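Local coordinates for putative beta-lactamase-inhibitor-like PepSY-like domain-containing protein (Bacteroides vulgatus ATCC 8482, PDB 3ELG) that is of unknown function but has a BLIP-like fold with a PepSY-like domain and is probably periplasmic, at residues R18-K23 with L55-K60; K23-T28 with S72-F77; N91-V96 with L109-E114. One frame throughout, in Å; residues are numbered along the deposited sequence.

Contact 1 sets helix 15-24 on the antiparallel sheet of this BLIP-like chain, contact 2 ties the end of that helix to the loop before helix 80-89, and contact 3 lies at a hairpin end of the sheet. Contacts 1 and 2 share Lys23, and their centres lie about 11 Å apart. They meet directly, with Met20 SE 3.7 Å from Phe25 CE2 and Leu55 CD1 4.1 Å from Phe25 CD2. Contact 2 then leads to contact 3, whose centre is about 17 Å away. Val73 N probably donates a hydrogen bond to Thr95 O, 2.8 Å away. Contacts 1 and 3 do not touch. Their centres are about 23 Å apart, on opposite sides of the chain's centre.

Contact 1: residues R18-K23 with L55-K60; sequences REMIGK and LEFNSK
The helix-on-sheet layer of the BLIP-like fold is where Met20 and Ile21 of helix 15-24 meet Leu55 and Phe57 of strand 54-57. The helix packs on one face of the antiparallel sheet and runs roughly antiparallel to the strand, at 152° between the short axes. Those axes stay 10.9 Å apart, so side chains fill the gap. No hydrogen bond crosses the contact.

Met20 is a selenomethionine. Its CG stands anti to the backbone N (chi1 -177°), and bends further out swing the terminal methyl in to the phenyl ring. Met20 CE lies 3.8 Å from Phe57 CE2. Met20 SE sits at the edge of the same ring, 5.4 Å from the Phe57 centroid, a Met-aromatic contact. Met20 CE also comes within 4.3 Å of Leu55 CD1, so one methyl touches both strand residues.

Ile21 uses its longer branch. Ile21 CG1 is 3.8 Å from Leu55 CD1 and 4.1 Å from Phe57 CZ. Its CD1 methyl continues to the CE1 and CZ side of the phenyl ring. The outer end of that ring is thus held by two different residues, Met20 at CE2 and Ile21 at CE1, with both reaching CZ.

Leu55 and Phe57 also lean on the flanking strands. Leu55 touches Leu49 and Ile66, and Phe57 touches Val47 and Trp63. The contact is therefore part of the buried apolar layer between helix and sheet.

Just past the strand the chain turns. Asn58 forms an Asx turn: Asn58 OD1 accepts Lys60 N at 2.9 Å, with the donor 51° out of the carbonyl plane. The same Asn58 OD1 also accepts Glu62 N.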
ATOM      1  N   ARG A  18      -5.905   6.460   9.969  1.00 16.04           N
ATOM      2  CA  ARG A  18      -6.575   7.749   9.730  1.00 16.44           C
ATOM      3  C   ARG A  18      -5.521   8.823   9.552  1.00 15.98           C
ATOM      4  O   ARG A  18      -5.607   9.665   8.666  1.00 17.03           O
ATOM      5  CB  ARG A  18      -7.535   8.102  10.865  1.00 17.93           C
ATOM      6  CG  ARG A  18      -8.924   7.690  10.650  1.00 23.81           C
ATOM      7  CD  ARG A  18      -9.742   8.106  11.898  1.00 20.19           C
ATOM      8  NE  ARG A  18      -9.686   7.015  12.860  1.00 20.86           N
ATOM      9  CZ  ARG A  18     -10.081   7.106  14.125  1.00 23.00           C
ATOM     10  NH1 ARG A  18     -10.490   8.271  14.611  1.00 23.26           N
ATOM     11  NH2 ARG A  18     -10.053   6.037  14.890  1.00 23.90           N
ATOM     12  N   GLU A  19      -4.490   8.766  10.391  0.50 13.88           N
ATOM     13  CA  GLU A  19      -3.422   9.776  10.341  0.50 14.88           C
ATOM     14  C   GLU A  19      -2.648   9.662   9.022  0.50 14.22           C
ATOM     15  O   GLU A  19      -2.319  10.677   8.367  0.50 15.05           O
ATOM     16  CB  GLU A  19      -2.477   9.640  11.538  0.50 15.42           C
ATOM     17  CG  GLU A  19      -3.100  10.009  12.890  0.50 22.39           C
ATOM     18  CD  GLU A  19      -3.414  11.504  13.093  0.50 24.80           C
ATOM     19  OE1 GLU A  19      -3.073  12.357  12.237  0.50 22.30           O
ATOM     20  OE2 GLU A  19      -4.010  11.818  14.147  0.50 24.57           O
HETATM   21  N   MSE A  20      -2.381   8.418   8.624  1.00 13.94           N
HETATM   22  CA  MSE A  20      -1.635   8.142   7.411  1.00 14.62           C
HETATM   23  C   MSE A  20      -2.375   8.735   6.210  1.00 12.07           C
HETATM   24  O   MSE A  20      -1.775   9.389   5.353  1.00 14.73           O
HETATM   25  CB  MSE A  20      -1.357   6.640   7.225  1.00 14.19           C
HETATM   26  CG  MSE A  20      -0.513   6.247   5.996  1.00 19.13           C
HETATM   27 SE   MSE A  20      -1.449   6.374   4.277  0.75 13.43          SE
HETATM   28  CE  MSE A  20      -0.883   4.651   3.583  1.00 18.17           C
ATOM     29  N   ILE A  21      -3.688   8.549   6.180  1.00 12.89           N
ATOM     30  CA  ILE A  21      -4.521   9.000   5.064  1.00 13.71           C
ATOM     31  C   ILE A  21      -4.573  10.516   5.054  1.00 15.41           C
ATOM     32  O   ILE A  21      -4.515  11.167   3.997  1.00 14.98           O
ATOM     33  CB  ILE A  21      -5.930   8.432   5.129  1.00 18.10           C
ATOM     34  CG1 ILE A  21      -5.872   6.928   4.913  1.00 16.11           C
ATOM     35  CG2 ILE A  21      -6.809   9.086   4.076  1.00 16.03           C
ATOM     36  CD1 ILE A  21      -7.087   6.152   5.387  1.00 13.46           C
ATOM     37  N   GLY A  22      -4.689  11.083   6.241  1.00 14.65           N
ATOM     38  CA  GLY A  22      -4.756  12.546   6.371  1.00 15.37           C
ATOM     39  C   GLY A  22      -3.459  13.249   5.987  1.00 15.65           C
ATOM     40  O   GLY A  22      -3.475  14.360   5.468  1.00 20.08           O
ATOM     41  N   LYS A  23      -2.341  12.592   6.213  1.00 14.84           N
ATOM     42  CA  LYS A  23      -1.029  13.170   5.984  1.00 15.25           C
ATOM     43  C   LYS A  23      -0.659  13.055   4.516  1.00 16.01           C
ATOM     44  O   LYS A  23      -0.179  14.016   3.894  1.00 15.80           O
ATOM     45  CB  LYS A  23       0.028  12.524   6.899  1.00 15.68           C
ATOM     46  CG  LYS A  23       1.428  13.019   6.675  1.00 18.99           C
ATOM     47  CD  LYS A  23       2.381  12.470   7.734  1.00 18.35           C
ATOM     48  CE  LYS A  23       3.783  13.021   7.571  1.00 29.11           C
ATOM     49  NZ  LYS A  23       4.741  12.432   8.577  1.00 29.39           N
ATOM     50  N   LEU A  55      -5.932   1.462  -0.364  1.00 15.09           N
ATOM     51  CA  LEU A  55      -4.942   1.233   0.703  1.00 14.36           C
ATOM     52  C   LEU A  55      -5.371   0.055   1.524  1.00 16.08           C
ATOM     53  O   LEU A  55      -6.546  -0.179   1.720  1.00 20.81           O
ATOM     54  CB  LEU A  55      -4.876   2.486   1.578  1.00 15.10           C
ATOM     55  CG  LEU A  55      -4.682   3.816   0.870  1.00 15.27           C
ATOM     56  CD1 LEU A  55      -4.756   4.993   1.857  1.00 17.80           C
ATOM     57  CD2 LEU A  55      -3.337   3.849   0.074  1.00 14.33           C
ATOM     58  N   GLU A  56      -4.395  -0.679   2.031  0.50 13.22           N
ATOM     59  CA  GLU A  56      -4.700  -1.748   2.956  0.50 13.29           C
ATOM     60  C   GLU A  56      -3.835  -1.515   4.169  0.50 12.31           C
ATOM     61  O   GLU A  56      -2.693  -1.079   4.050  0.50 13.52           O
ATOM     62  CB  GLU A  56      -4.425  -3.104   2.330  0.50 14.53           C
ATOM     63  CG  GLU A  56      -5.058  -4.216   3.061  0.50 17.12           C
ATOM     64  CD  GLU A  56      -4.927  -5.493   2.300  0.50 30.51           C
ATOM     65  OE1 GLU A  56      -3.798  -5.754   1.820  0.50 28.55           O
ATOM     66  OE2 GLU A  56      -5.937  -6.221   2.177  0.50 29.63           O
ATOM     67  N   PHE A  57      -4.417  -1.786   5.336  1.00 13.67           N
ATOM     68  CA  PHE A  57      -3.748  -1.618   6.610  1.00 12.43           C
ATOM     69  C   PHE A  57      -3.913  -2.858   7.484  1.00 13.25           C
ATOM     70  O   PHE A  57      -4.939  -3.576   7.396  1.00 14.51           O
ATOM     71  CB  PHE A  57      -4.323  -0.465   7.412  1.00 13.00           C
ATOM     72  CG  PHE A  57      -4.250   0.858   6.701  1.00 13.29           C
ATOM     73  CD1 PHE A  57      -5.282   1.274   5.881  1.00 14.44           C
ATOM     74  CD2 PHE A  57      -3.171   1.712   6.893  1.00 15.20           C
ATOM     75  CE1 PHE A  57      -5.199   2.481   5.236  1.00 14.53           C
ATOM     76  CE2 PHE A  57      -3.064   2.916   6.225  1.00 12.46           C
ATOM     77  CZ  PHE A  57      -4.081   3.327   5.416  1.00 13.61           C
ATOM     78  N   ASN A  58      -2.931  -3.071   8.340  1.00 14.33           N
ATOM     79  CA  ASN A  58      -3.046  -4.164   9.332  1.00 15.14           C
ATOM     80  C   ASN A  58      -3.868  -3.759  10.509  1.00 14.78           C
ATOM     81  O   ASN A  58      -4.452  -2.683  10.538  1.00 15.94           O
ATOM     82  CB  ASN A  58      -1.673  -4.751   9.739  1.00 15.79           C
ATOM     83  CG  ASN A  58      -0.840  -3.813  10.584  1.00 14.25           C
ATOM     84  OD1 ASN A  58      -1.326  -2.800  11.102  1.00 16.69           O
ATOM     85  ND2 ASN A  58       0.448  -4.183  10.784  1.00 14.51           N
ATOM     86  N   SER A  59      -3.900  -4.650  11.494  1.00 15.52           N
ATOM     87  CA  SER A  59      -4.811  -4.492  12.625  1.00 17.66           C
ATOM     88  C   SER A  59      -4.493  -3.282  13.462  1.00 16.61           C
ATOM     89  O   SER A  59      -5.373  -2.757  14.180  1.00 19.37           O
ATOM     90  CB  SER A  59      -4.905  -5.761  13.481  1.00 18.90           C
ATOM     91  OG  SER A  59      -3.706  -5.958  14.195  1.00 18.87           O
ATOM     92  N   LYS A  60      -3.237  -2.840  13.344  1.00 17.53           N
ATOM     93  CA  LYS A  60      -2.689  -1.692  14.061  1.00 17.09           C
ATOM     94  C   LYS A  60      -2.688  -0.402  13.251  1.00 17.54           C
ATOM     95  O   LYS A  60      -2.239   0.660  13.723  1.00 19.11           O
ATOM     96  CB  LYS A  60      -1.275  -2.003  14.523  1.00 21.78           C
ATOM     97  CG  LYS A  60      -1.264  -3.151  15.488  1.00 24.32           C
ATOM     98  CD  LYS A  60       0.124  -3.692  15.712  1.00 35.71           C
ATOM     99  CE  LYS A  60       1.040  -2.627  16.256  1.00 44.16           C
ATOM    100  NZ  LYS A  60       2.242  -3.249  16.904  1.00 47.77           N
TER

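Contact 2: residues K23-T28 with S72-F77; sequences KHFSQT and SVPSTF
His24 and Phe77 form a T-shaped (edge-to-face) pair where the end of helix 15-24 meets the loop before helix 80-89 in the BLIP-like fold. The ring centroids are 4.8 Å apart and the planes stand at 60°. Phe77 points its edge at the histidine face. Phe77 CZ is 3.6 Å from His24 CG and sits toward the rim of that ring. The other face of the imidazole carries Lys23 CG over its centre, so the ring is sandwiched.

Thr76 touches both rings with its methyl. With chi1 at -170°, its OG1 is anti to the backbone N, which leaves CG2 between the backbone N and the carbonyl carbon. Thr76 CG2 lies 3.6 Å from His24 CE1 and also over the centre of the Phe77 ring.

Phe25 is buried. Its side chain crosses that of Pro74 at about a right angle and obliquely meets Phe77, with Phe25 CE2 4.1 Å from Phe77 CE2. Phe77 also makes an edge-to-face pair with Trp63, and Phe25 rests on Leu49 and Ile66. At the proline, Phe25 CZ lies 4.1 Å from Pro74 CD.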
ATOM      1  N   LYS A  23      -2.341  12.592   6.213  1.00 14.84           N
ATOM      2  CA  LYS A  23      -1.029  13.170   5.984  1.00 15.25           C
ATOM      3  C   LYS A  23      -0.659  13.055   4.516  1.00 16.01           C
ATOM      4  O   LYS A  23      -0.179  14.016   3.894  1.00 15.80           O
ATOM      5  CB  LYS A  23       0.028  12.524   6.899  1.00 15.68           C
ATOM      6  CG  LYS A  23       1.428  13.019   6.675  1.00 18.99           C
ATOM      7  CD  LYS A  23       2.381  12.470   7.734  1.00 18.35           C
ATOM      8  CE  LYS A  23       3.783  13.021   7.571  1.00 29.11           C
ATOM      9  NZ  LYS A  23       4.741  12.432   8.577  1.00 29.39           N
ATOM     10  N   HIS A  24      -0.884  11.871   3.955  1.00 14.41           N
ATOM     11  CA  HIS A  24      -0.304  11.515   2.685  1.00 16.66           C
ATOM     12  C   HIS A  24      -1.240  11.539   1.481  1.00 16.41           C
ATOM     13  O   HIS A  24      -0.759  11.518   0.330  1.00 18.89           O
ATOM     14  CB  HIS A  24       0.358  10.175   2.767  1.00 14.35           C
ATOM     15  CG  HIS A  24       1.536  10.148   3.672  1.00 13.89           C
ATOM     16  ND1 HIS A  24       2.712  10.812   3.371  1.00 18.62           N
ATOM     17  CD2 HIS A  24       1.703   9.613   4.902  1.00 17.48           C
ATOM     18  CE1 HIS A  24       3.551  10.672   4.381  1.00 18.60           C
ATOM     19  NE2 HIS A  24       2.973   9.931   5.309  1.00 18.77           N
ATOM     20  N   PHE A  25      -2.545  11.579   1.767  1.00 14.64           N
ATOM     21  CA  PHE A  25      -3.633  11.561   0.774  1.00 15.23           C
ATOM     22  C   PHE A  25      -4.681  12.628   1.055  1.00 16.07           C
ATOM     23  O   PHE A  25      -5.905  12.420   0.962  1.00 16.45           O
ATOM     24  CB  PHE A  25      -4.238  10.127   0.667  1.00 13.08           C
ATOM     25  CG  PHE A  25      -3.228   9.109   0.224  1.00 15.42           C
ATOM     26  CD1 PHE A  25      -2.896   8.982  -1.102  1.00 14.19           C
ATOM     27  CD2 PHE A  25      -2.534   8.354   1.143  1.00 15.14           C
ATOM     28  CE1 PHE A  25      -1.950   8.114  -1.514  1.00 15.66           C
ATOM     29  CE2 PHE A  25      -1.534   7.470   0.750  1.00 19.67           C
ATOM     30  CZ  PHE A  25      -1.252   7.329  -0.581  1.00 18.29           C
ATOM     31  N   SER A  26      -4.193  13.821   1.401  0.50 16.44           N
ATOM     32  CA  SER A  26      -5.087  14.912   1.764  0.50 17.64           C
ATOM     33  C   SER A  26      -5.841  15.455   0.554  0.50 17.37           C
ATOM     34  O   SER A  26      -6.752  16.247   0.704  0.50 19.49           O
ATOM     35  CB  SER A  26      -4.325  16.066   2.417  0.50 15.35           C
ATOM     36  OG  SER A  26      -3.310  16.539   1.545  0.50 13.23           O
ATOM     37  N   GLN A  27      -5.403  15.065  -0.631  1.00 20.12           N
ATOM     38  CA  GLN A  27      -6.118  15.450  -1.860  1.00 20.28           C
ATOM     39  C   GLN A  27      -7.451  14.717  -2.020  1.00 19.29           C
ATOM     40  O   GLN A  27      -8.280  15.083  -2.827  1.00 20.34           O
ATOM     41  CB  GLN A  27      -5.264  15.204  -3.112  1.00 21.93           C
ATOM     42  CG  GLN A  27      -5.253  13.758  -3.581  1.00 27.73           C
ATOM     43  CD  GLN A  27      -4.196  12.905  -2.895  1.00 35.60           C
ATOM     44  OE1 GLN A  27      -3.632  13.308  -1.869  1.00 31.41           O
ATOM     45  NE2 GLN A  27      -3.909  11.731  -3.471  1.00 43.72           N
ATOM     46  N   THR A  28      -7.665  13.688  -1.217  1.00 16.05           N
ATOM     47  CA  THR A  28      -8.912  12.956  -1.310  1.00 17.43           C
ATOM     48  C   THR A  28      -9.437  12.574   0.097  1.00 21.45           C
ATOM     49  O   THR A  28      -9.016  13.131   1.121  1.00 21.93           O
ATOM     50  CB  THR A  28      -8.749  11.740  -2.312  1.00 16.89           C
ATOM     51  OG1 THR A  28     -10.022  11.115  -2.561  1.00 18.46           O
ATOM     52  CG2 THR A  28      -7.682  10.718  -1.819  1.00 14.02           C
ATOM     53  N   SER A  72       1.882   7.672  -9.339  1.00 19.23           N
ATOM     54  CA  SER A  72       3.040   7.232  -8.567  1.00 19.12           C
ATOM     55  C   SER A  72       2.726   7.186  -7.077  1.00 19.08           C
ATOM     56  O   SER A  72       2.125   8.091  -6.510  1.00 19.31           O
ATOM     57  CB  SER A  72       4.234   8.181  -8.759  1.00 23.11           C
ATOM     58  OG  SER A  72       4.691   8.144 -10.090  1.00 33.31           O
ATOM     59  N   VAL A  73       3.237   6.143  -6.443  0.50 17.57           N
ATOM     60  CA  VAL A  73       3.257   6.052  -5.000  0.50 16.05           C
ATOM     61  C   VAL A  73       4.055   7.225  -4.403  0.50 16.08           C
ATOM     62  O   VAL A  73       5.171   7.532  -4.848  0.50 14.50           O
ATOM     63  CB  VAL A  73       3.908   4.701  -4.576  0.50 13.79           C
ATOM     64  CG1 VAL A  73       4.103   4.601  -3.044  0.50 13.94           C
ATOM     65  CG2 VAL A  73       3.083   3.519  -5.126  0.50 12.74           C
ATOM     66  N   PRO A  74       3.505   7.891  -3.381  1.00 18.07           N
ATOM     67  CA  PRO A  74       4.385   8.889  -2.754  1.00 17.73           C
ATOM     68  C   PRO A  74       5.737   8.312  -2.313  1.00 17.05           C
ATOM     69  O   PRO A  74       5.816   7.247  -1.705  1.00 18.31           O
ATOM     70  CB  PRO A  74       3.543   9.375  -1.567  1.00 18.82           C
ATOM     71  CG  PRO A  74       2.162   9.174  -1.975  1.00 22.17           C
ATOM     72  CD  PRO A  74       2.176   7.864  -2.754  1.00 20.61           C
ATOM     73  N   SER A  75       6.795   9.041  -2.637  1.00 18.87           N
ATOM     74  CA  SER A  75       8.155   8.502  -2.522  1.00 19.79           C
ATOM     75  C   SER A  75       8.544   8.159  -1.081  1.00 20.19           C
ATOM     76  O   SER A  75       9.416   7.328  -0.836  1.00 20.87           O
ATOM     77  CB  SER A  75       9.170   9.479  -3.138  1.00 23.01           C
ATOM     78  OG  SER A  75       9.201  10.648  -2.362  1.00 28.48           O
ATOM     79  N   THR A  76       7.865   8.763  -0.124  1.00 19.96           N
ATOM     80  CA  THR A  76       8.197   8.538   1.285  1.00 20.51           C
ATOM     81  C   THR A  76       8.038   7.074   1.707  1.00 21.08           C
ATOM     82  O   THR A  76       8.628   6.598   2.670  1.00 20.65           O
ATOM     83  CB  THR A  76       7.364   9.474   2.203  1.00 24.23           C
ATOM     84  OG1 THR A  76       7.870   9.403   3.539  1.00 26.67           O
ATOM     85  CG2 THR A  76       5.903   9.082   2.164  1.00 18.47           C
ATOM     86  N   PHE A  77       7.214   6.368   0.955  1.00 17.54           N
ATOM     87  CA  PHE A  77       6.834   4.998   1.280  1.00 15.86           C
ATOM     88  C   PHE A  77       7.854   3.957   0.756  1.00 17.08           C
ATOM     89  O   PHE A  77       7.846   2.769   1.138  1.00 18.64           O
ATOM     90  CB  PHE A  77       5.462   4.696   0.700  1.00 17.22           C
ATOM     91  CG  PHE A  77       4.307   5.447   1.403  1.00 15.00           C
ATOM     92  CD1 PHE A  77       4.046   5.240   2.747  1.00 16.87           C
ATOM     93  CD2 PHE A  77       3.517   6.312   0.690  1.00 22.36           C
ATOM     94  CE1 PHE A  77       3.017   5.924   3.368  1.00 14.06           C
ATOM     95  CE2 PHE A  77       2.460   6.980   1.310  1.00 19.42           C
ATOM     96  CZ  PHE A  77       2.217   6.779   2.651  1.00 19.79           C
TER

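Contact 3: residues N91-V96 with L109-E114; sequences NGHKTV and LENGLE
Thr95 and Leu109 form an antiparallel non-hydrogen-bonded pair with CA atoms 4.5 Å apart, and from there a type I turn runs from Leu109 to Gly112. Gly112 takes positive phi, and Leu109 N bonds to Leu113 O, as in a hairpin with a G1 bulge.

Glu110 reaches back from the turn. Its chain bends at chi2, which brings the carboxylate to the backbone of the other segment. Glu110 OE1 accepts Lys94 N at 2.8 Å and 161°, nearly along its C-O axis. Glu110 OE2 accepts Asn111 N at 3.0 Å on its anti side, with the donor tilted out of the carboxylate plane. Each oxygen thus has a backbone N-H, which probably limits rotation of the group. A weak bond returns from Glu110 N to Lys94 O at 3.2 Å.

The His93 ring stands 83° to the carboxylate plane, with His93 CD2 3.4 Å from Glu110 OE2. At the edge of that ring is Leu109 CD1, 3.7 Å from His93 CD2. The other branch of Leu109 turns to Thr95, with Leu109 CD2 3.7 Å from Thr95 OG1. Val96 CG1 packs on Glu110 CA at 4.0 Å.

Lys94 extends away, and its NZ bonds to Asn70 O. Thr95 and Leu109 both touch Met86 of helix 80-89. The contact thus joins the start of strand 95-101 to the turn between strands 104-109 and 114-117, beside that helix.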
ATOM      1  N   ASN A  91      14.586   3.059 -14.440  1.00 27.96           N
ATOM      2  CA  ASN A  91      14.453   4.517 -14.561  1.00 29.70           C
ATOM      3  C   ASN A  91      13.368   4.968 -15.524  1.00 30.94           C
ATOM      4  O   ASN A  91      13.095   4.335 -16.556  1.00 31.92           O
ATOM      5  CB  ASN A  91      15.782   5.165 -14.951  1.00 32.29           C
ATOM      6  CG  ASN A  91      15.629   6.641 -15.290  1.00 41.83           C
ATOM      7  OD1 ASN A  91      15.385   7.000 -16.445  1.00 54.88           O
ATOM      8  ND2 ASN A  91      15.788   7.506 -14.288  1.00 44.52           N
ATOM      9  N   GLY A  92      12.739   6.078 -15.171  1.00 30.12           N
ATOM     10  CA  GLY A  92      11.671   6.652 -16.002  1.00 31.68           C
ATOM     11  C   GLY A  92      10.330   5.926 -15.872  1.00 32.71           C
ATOM     12  O   GLY A  92       9.318   6.368 -16.421  1.00 35.71           O
ATOM     13  N   HIS A  93      10.345   4.796 -15.174  1.00 30.34           N
ATOM     14  CA  HIS A  93       9.104   4.029 -14.882  1.00 29.45           C
ATOM     15  C   HIS A  93       8.508   4.505 -13.577  1.00 26.03           C
ATOM     16  O   HIS A  93       9.222   4.903 -12.694  1.00 27.62           O
ATOM     17  CB  HIS A  93       9.353   2.529 -14.812  1.00 31.55           C
ATOM     18  CG  HIS A  93       9.534   1.891 -16.154  1.00 37.93           C
ATOM     19  ND1 HIS A  93      10.081   2.564 -17.228  1.00 47.48           N
ATOM     20  CD2 HIS A  93       9.249   0.643 -16.597  1.00 43.50           C
ATOM     21  CE1 HIS A  93      10.124   1.761 -18.276  1.00 43.02           C
ATOM     22  NE2 HIS A  93       9.623   0.590 -17.920  1.00 50.91           N
ATOM     23  N   LYS A  94       7.186   4.484 -13.505  1.00 24.08           N
ATOM     24  CA  LYS A  94       6.474   4.890 -12.281  1.00 22.32           C
ATOM     25  C   LYS A  94       6.158   3.681 -11.462  1.00 18.43           C
ATOM     26  O   LYS A  94       5.602   2.742 -11.995  1.00 17.65           O
ATOM     27  CB  LYS A  94       5.074   5.424 -12.591  1.00 22.39           C
ATOM     28  CG  LYS A  94       4.871   6.895 -12.757  1.00 36.03           C
ATOM     29  CD  LYS A  94       3.401   7.066 -13.112  1.00 39.70           C
ATOM     30  CE  LYS A  94       3.069   8.462 -13.505  1.00 43.21           C
ATOM     31  NZ  LYS A  94       1.582   8.661 -13.457  1.00 46.81           N
ATOM     32  N   THR A  95       6.433   3.726 -10.159  1.00 16.92           N
ATOM     33  CA  THR A  95       5.845   2.741  -9.241  1.00 15.48           C
ATOM     34  C   THR A  95       4.453   3.198  -8.843  1.00 15.63           C
ATOM     35  O   THR A  95       4.287   4.212  -8.187  1.00 17.66           O
ATOM     36  CB  THR A  95       6.697   2.549  -7.935  1.00 17.10           C
ATOM     37  OG1 THR A  95       7.972   2.017  -8.313  1.00 17.49           O
ATOM     38  CG2 THR A  95       6.013   1.618  -6.927  1.00 16.54           C
ATOM     39  N   VAL A  96       3.479   2.398  -9.203  1.00 14.18           N
ATOM     40  CA  VAL A  96       2.059   2.778  -9.002  1.00 12.38           C
ATOM     41  C   VAL A  96       1.425   2.039  -7.840  1.00 12.94           C
ATOM     42  O   VAL A  96       0.335   2.423  -7.361  1.00 15.04           O
ATOM     43  CB  VAL A  96       1.200   2.601 -10.293  1.00 14.30           C
ATOM     44  CG1 VAL A  96       1.763   3.508 -11.442  1.00 17.24           C
ATOM     45  CG2 VAL A  96       1.044   1.136 -10.696  1.00 14.29           C
ATOM     46  N   LEU A 109       4.979  -1.649 -11.359  1.00 17.22           N
ATOM     47  CA  LEU A 109       5.144  -0.534 -12.290  1.00 15.30           C
ATOM     48  C   LEU A 109       3.868  -0.340 -13.109  1.00 13.24           C
ATOM     49  O   LEU A 109       2.968  -1.196 -13.139  1.00 16.53           O
ATOM     50  CB  LEU A 109       6.336  -0.736 -13.238  1.00 18.20           C
ATOM     51  CG  LEU A 109       7.642  -1.087 -12.509  1.00 26.28           C
ATOM     52  CD1 LEU A 109       8.838  -1.216 -13.466  1.00 23.58           C
ATOM     53  CD2 LEU A 109       7.952  -0.040 -11.425  1.00 35.60           C
ATOM     54  N   GLU A 110       3.868   0.775 -13.805  1.00 18.04           N
ATOM     55  CA  GLU A 110       2.716   1.176 -14.612  1.00 20.20           C
ATOM     56  C   GLU A 110       2.396   0.112 -15.656  1.00 22.80           C
ATOM     57  O   GLU A 110       1.240  -0.066 -16.044  1.00 23.36           O
ATOM     58  CB  GLU A 110       2.970   2.518 -15.317  1.00 22.50           C
ATOM     59  CG  GLU A 110       3.857   2.371 -16.541  1.00 29.46           C
ATOM     60  CD  GLU A 110       5.331   2.167 -16.206  1.00 40.95           C
ATOM     61  OE1 GLU A 110       5.937   3.092 -15.602  1.00 37.02           O
ATOM     62  OE2 GLU A 110       5.869   1.080 -16.548  1.00 37.60           O
ATOM     63  N   ASN A 111       3.444  -0.558 -16.133  1.00 21.91           N
ATOM     64  CA  ASN A 111       3.312  -1.621 -17.152  1.00 22.20           C
ATOM     65  C   ASN A 111       2.965  -2.994 -16.580  1.00 23.59           C
ATOM     66  O   ASN A 111       2.835  -3.990 -17.293  1.00 24.04           O
ATOM     67  CB  ASN A 111       4.552  -1.681 -18.056  1.00 21.31           C
ATOM     68  CG  ASN A 111       5.757  -2.319 -17.376  1.00 22.36           C
ATOM     69  OD1 ASN A 111       5.783  -2.488 -16.165  1.00 23.64           O
ATOM     70  ND2 ASN A 111       6.763  -2.676 -18.164  1.00 26.06           N
ATOM     71  N   GLY A 112       2.795  -3.031 -15.272  1.00 21.03           N
ATOM     72  CA  GLY A 112       2.402  -4.231 -14.589  1.00 16.98           C
ATOM     73  C   GLY A 112       3.522  -5.144 -14.117  1.00 17.97           C
ATOM     74  O   GLY A 112       3.290  -6.185 -13.513  1.00 19.28           O
ATOM     75  N   LEU A 113       4.732  -4.785 -14.490  1.00 17.83           N
ATOM     76  CA  LEU A 113       5.908  -5.496 -13.975  1.00 16.75           C
ATOM     77  C   LEU A 113       5.898  -5.373 -12.459  1.00 17.69           C
ATOM     78  O   LEU A 113       5.653  -4.277 -11.953  1.00 18.59           O
ATOM     79  CB  LEU A 113       7.179  -4.868 -14.520  1.00 18.73           C
ATOM     80  CG  LEU A 113       8.315  -5.755 -14.991  1.00 29.92           C
ATOM     81  CD1 LEU A 113       7.790  -6.818 -15.989  1.00 19.46           C
ATOM     82  CD2 LEU A 113       9.427  -4.858 -15.564  1.00 23.11           C
ATOM     83  N   GLU A 114       6.185  -6.475 -11.757  1.00 12.39           N
ATOM     84  CA  GLU A 114       6.360  -6.432 -10.299  1.00 14.09           C
ATOM     85  C   GLU A 114       7.801  -6.687  -9.961  1.00 14.70           C
ATOM     86  O   GLU A 114       8.403  -7.604 -10.471  1.00 15.11           O
ATOM     87  CB  GLU A 114       5.486  -7.448  -9.618  1.00 15.49           C
ATOM     88  CG  GLU A 114       5.539  -7.356  -8.081  1.00 23.01           C
ATOM     89  CD  GLU A 114       4.835  -8.511  -7.387  1.00 26.53           C
ATOM     90  OE1 GLU A 114       3.612  -8.660  -7.598  1.00 22.96           O
ATOM     91  OE2 GLU A 114       5.495  -9.239  -6.609  1.00 19.15           O
TER